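Local coordinates for protein putative ferredoxin (Rhodopseudomonas palustris, PDB 4OV1) that carries an iron-sulfur cluster of the three-iron, four-sulfur type and probably serves as a small electron-transfer protein, at residues Leu5-Asp10 against Asn62-Thr67. Residues are numbered along the deposited sequence; the frame is centred on the assembly and turned at random.
Sequences LTIHVD and NAIDIT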
ATOM      1  N   LEU A   5       4.015 -10.133   7.150  1.00 27.55           N
ATOM      2  CA  LEU A   5       3.956  -8.753   6.789  1.00 26.83           C
ATOM      3  C   LEU A   5       2.561  -8.207   6.710  1.00 26.19           C
ATOM      4  O   LEU A   5       1.658  -8.840   6.287  1.00 26.26           O
ATOM      5  CB  LEU A   5       4.682  -8.486   5.470  1.00 27.25           C
ATOM      6  CG  LEU A   5       6.118  -8.910   5.212  1.00 27.56           C
ATOM      7  CD1 LEU A   5       6.472  -8.641   3.824  1.00 27.29           C
ATOM      8  CD2 LEU A   5       7.065  -8.216   6.095  1.00 25.75           C
ATOM      9  N   THR A   6       2.424  -6.977   7.135  1.00 25.36           N
ATOM     10  CA  THR A   6       1.197  -6.205   6.924  1.00 24.74           C
ATOM     11  C   THR A   6       1.511  -4.816   6.354  1.00 23.88           C
ATOM     12  O   THR A   6       2.635  -4.327   6.485  1.00 24.15           O
ATOM     13  CB  THR A   6       0.335  -6.090   8.213  1.00 25.26           C
ATOM     14  OG1 THR A   6       0.986  -5.251   9.178  1.00 24.37           O
ATOM     15  CG2 THR A   6       0.063  -7.471   8.814  1.00 24.99           C
ATOM     16  N   ILE A   7       0.517  -4.189   5.725  1.00 34.41           N
ATOM     17  CA  ILE A   7       0.710  -2.906   5.040  1.00 33.06           C
ATOM     18  C   ILE A   7      -0.162  -1.805   5.620  1.00 33.09           C
ATOM     19  O   ILE A   7      -1.327  -2.024   5.886  1.00 34.08           O
ATOM     20  CB  ILE A   7       0.452  -3.042   3.516  1.00 33.03           C
ATOM     21  CG1 ILE A   7       1.671  -3.666   2.838  1.00 33.77           C
ATOM     22  CG2 ILE A   7       0.261  -1.701   2.880  1.00 32.67           C
ATOM     23  CD1 ILE A   7       1.613  -3.663   1.332  1.00 32.80           C
ATOM     24  N   HIS A   8       0.410  -0.624   5.828  1.00 20.57           N
ATOM     25  CA  HIS A   8      -0.357   0.538   6.268  1.00 20.77           C
ATOM     26  C   HIS A   8      -0.148   1.794   5.411  1.00 22.37           C
ATOM     27  O   HIS A   8       0.987   2.160   5.123  1.00 24.57           O
ATOM     28  CB  HIS A   8       0.014   0.889   7.697  1.00 21.58           C
ATOM     29  CG  HIS A   8      -0.617   2.157   8.187  1.00 23.31           C
ATOM     30  ND1 HIS A   8      -1.980   2.358   8.188  1.00 22.79           N
ATOM     31  CD2 HIS A   8      -0.067   3.292   8.683  1.00 24.99           C
ATOM     32  CE1 HIS A   8      -2.242   3.563   8.664  1.00 24.49           C
ATOM     33  NE2 HIS A   8      -1.098   4.149   8.973  1.00 25.69           N
ATOM     34  N   VAL A   9      -1.223   2.480   5.037  1.00 18.56           N
ATOM     35  CA  VAL A   9      -1.078   3.790   4.394  1.00 20.07           C
ATOM     36  C   VAL A   9      -1.329   4.963   5.351  1.00 22.35           C
ATOM     37  O   VAL A   9      -2.402   5.074   5.921  1.00 21.91           O
ATOM     38  CB  VAL A   9      -2.030   3.960   3.198  1.00 18.78           C
ATOM     39  CG1 VAL A   9      -1.826   5.318   2.579  1.00 20.20           C
ATOM     40  CG2 VAL A   9      -1.808   2.871   2.174  1.00 17.00           C
ATOM     41  N   ASP A  10      -0.344   5.843   5.507  1.00 26.20           N
ATOM     42  CA  ASP A  10      -0.516   7.049   6.311  1.00 27.85           C
ATOM     43  C   ASP A  10      -1.285   8.092   5.505  1.00 29.11           C
ATOM     44  O   ASP A  10      -0.779   8.664   4.526  1.00 30.19           O
ATOM     45  CB  ASP A  10       0.846   7.596   6.744  1.00 30.39           C
ATOM     46  CG  ASP A  10       0.749   8.717   7.780  1.00 33.04           C
ATOM     47  OD1 ASP A  10       1.723   8.885   8.552  1.00 33.30           O
ATOM     48  OD2 ASP A  10      -0.268   9.439   7.827  1.00 34.71           O
ATOM     49  N   ASN A  62       6.142   8.698   0.487  1.00 36.39           N
ATOM     50  CA  ASN A  62       6.652   7.806   1.528  1.00 38.02           C
ATOM     51  C   ASN A  62       5.568   7.545   2.569  1.00 36.02           C
ATOM     52  O   ASN A  62       5.804   7.567   3.777  1.00 36.45           O
ATOM     53  CB  ASN A  62       7.944   8.355   2.157  1.00 39.42           C
ATOM     54  CG  ASN A  62       9.063   8.558   1.127  1.00 42.90           C
ATOM     55  OD1 ASN A  62       9.233   7.761   0.188  1.00 42.22           O
ATOM     56  ND2 ASN A  62       9.829   9.634   1.299  1.00 44.61           N
ATOM     57  N   ALA A  63       4.369   7.286   2.066  1.00 27.63           N
ATOM     58  CA  ALA A  63       3.199   7.162   2.912  1.00 27.56           C
ATOM     59  C   ALA A  63       2.913   5.722   3.340  1.00 25.91           C
ATOM     60  O   ALA A  63       2.087   5.501   4.221  1.00 26.90           O
ATOM     61  CB  ALA A  63       1.987   7.769   2.206  1.00 27.12           C
ATOM     62  N   ILE A  64       3.593   4.750   2.728  1.00 28.51           N
ATOM     63  CA  ILE A  64       3.310   3.340   3.000  1.00 28.05           C
ATOM     64  C   ILE A  64       4.279   2.711   4.002  1.00 29.52           C
ATOM     65  O   ILE A  64       5.493   2.874   3.907  1.00 31.39           O
ATOM     66  CB  ILE A  64       3.267   2.488   1.706  1.00 27.57           C
ATOM     67  CG1 ILE A  64       2.155   2.977   0.777  1.00 25.28           C
ATOM     68  CG2 ILE A  64       3.067   0.999   2.033  1.00 26.56           C
ATOM     69  CD1 ILE A  64       2.235   2.403  -0.632  1.00 23.61           C
ATOM     70  N   ASP A  65       3.714   1.988   4.964  1.00 39.85           N
ATOM     71  CA  ASP A  65       4.470   1.339   6.018  1.00 41.17           C
ATOM     72  C   ASP A  65       4.351  -0.160   5.875  1.00 41.04           C
ATOM     73  O   ASP A  65       3.255  -0.680   5.646  1.00 40.14           O
ATOM     74  CB  ASP A  65       3.887   1.725   7.372  1.00 42.07           C
ATOM     75  CG  ASP A  65       4.431   3.027   7.889  1.00 43.74           C
ATOM     76  OD1 ASP A  65       5.609   3.350   7.566  1.00 44.21           O
ATOM     77  OD2 ASP A  65       3.679   3.706   8.631  1.00 42.90           O
ATOM     78  N   ILE A  66       5.468  -0.863   6.016  1.00 31.89           N
ATOM     79  CA  ILE A  66       5.411  -2.315   6.051  1.00 32.93           C
ATOM     80  C   ILE A  66       6.021  -2.849   7.344  1.00 35.44           C
ATOM     81  O   ILE A  66       7.196  -2.614   7.625  1.00 38.07           O
ATOM     82  CB  ILE A  66       6.083  -2.950   4.828  1.00 33.41           C
ATOM     83  CG1 ILE A  66       5.388  -2.481   3.549  1.00 30.71           C
ATOM     84  CG2 ILE A  66       6.030  -4.459   4.935  1.00 34.31           C
ATOM     85  CD1 ILE A  66       5.692  -3.331   2.326  1.00 29.47           C
ATOM     86  N   THR A  67       5.207  -3.545   8.135  1.00 31.79           N
ATOM     87  CA  THR A  67       5.669  -4.132   9.388  1.00 35.47           C
ATOM     88  C   THR A  67       6.105  -5.577   9.196  1.00 37.49           C
ATOM     89  O   THR A  67       5.503  -6.324   8.425  1.00 36.37           O
ATOM     90  CB  THR A  67       4.572  -4.152  10.456  1.00 33.84           C
ATOM     91  OG1 THR A  67       3.453  -4.898   9.962  1.00 33.05           O
ATOM     92  CG2 THR A  67       4.151  -2.738  10.846  1.00 30.87           C
TER
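His8 and Asp65 form a hydrogen-bonded pair of the two-stranded antiparallel sheet that joins the N- and C-terminal ends of this ferredoxin fold. His8 N donates to Asp65 O and Asp65 N returns a bond to His8 O at 2.7 Å, both in the carbonyl planes. Their side chains run alongside each other, ring and carboxylate planes 25° apart, and Asp65 OD2 meets the ring edge at CD2 (3.8 Å). Thr6 and Thr67 share the polar face; a weak bond from Thr6 N and a stronger return from Thr67 N join their backbones.

On the reverse face Ile7 touches two isoleucines of the partner strand, its CG1 beside Ile66 CG1 at 4.0 Å and its CG2 crossing Ile64 CG2 at the same distance. Leu5 extends this layer over Ile66 CG2. Helix 49-58 packs against Leu5, Ile7 and Ile66, and Phe28 of strand 28-30 touches Ile7, Val9 and Ile64. The imidazole spends ND1 on Glu38, whose other carboxylate oxygen takes Val9 N, so this acid holds the ring and also binds the strand backbone. Val9 touches the three-iron cluster, and Ile64 approaches its binding residue Cys20.

Beyond the strands, Asp10 N reaches Ala63 O almost straight (2.8 Å, 176°). At the other end each threonine hydroxyl sits between its own backbone N and carbonyl carbon, which brings Thr6 OG1 within 2.6 Å of Thr67 OG1 in a hydrogen bond.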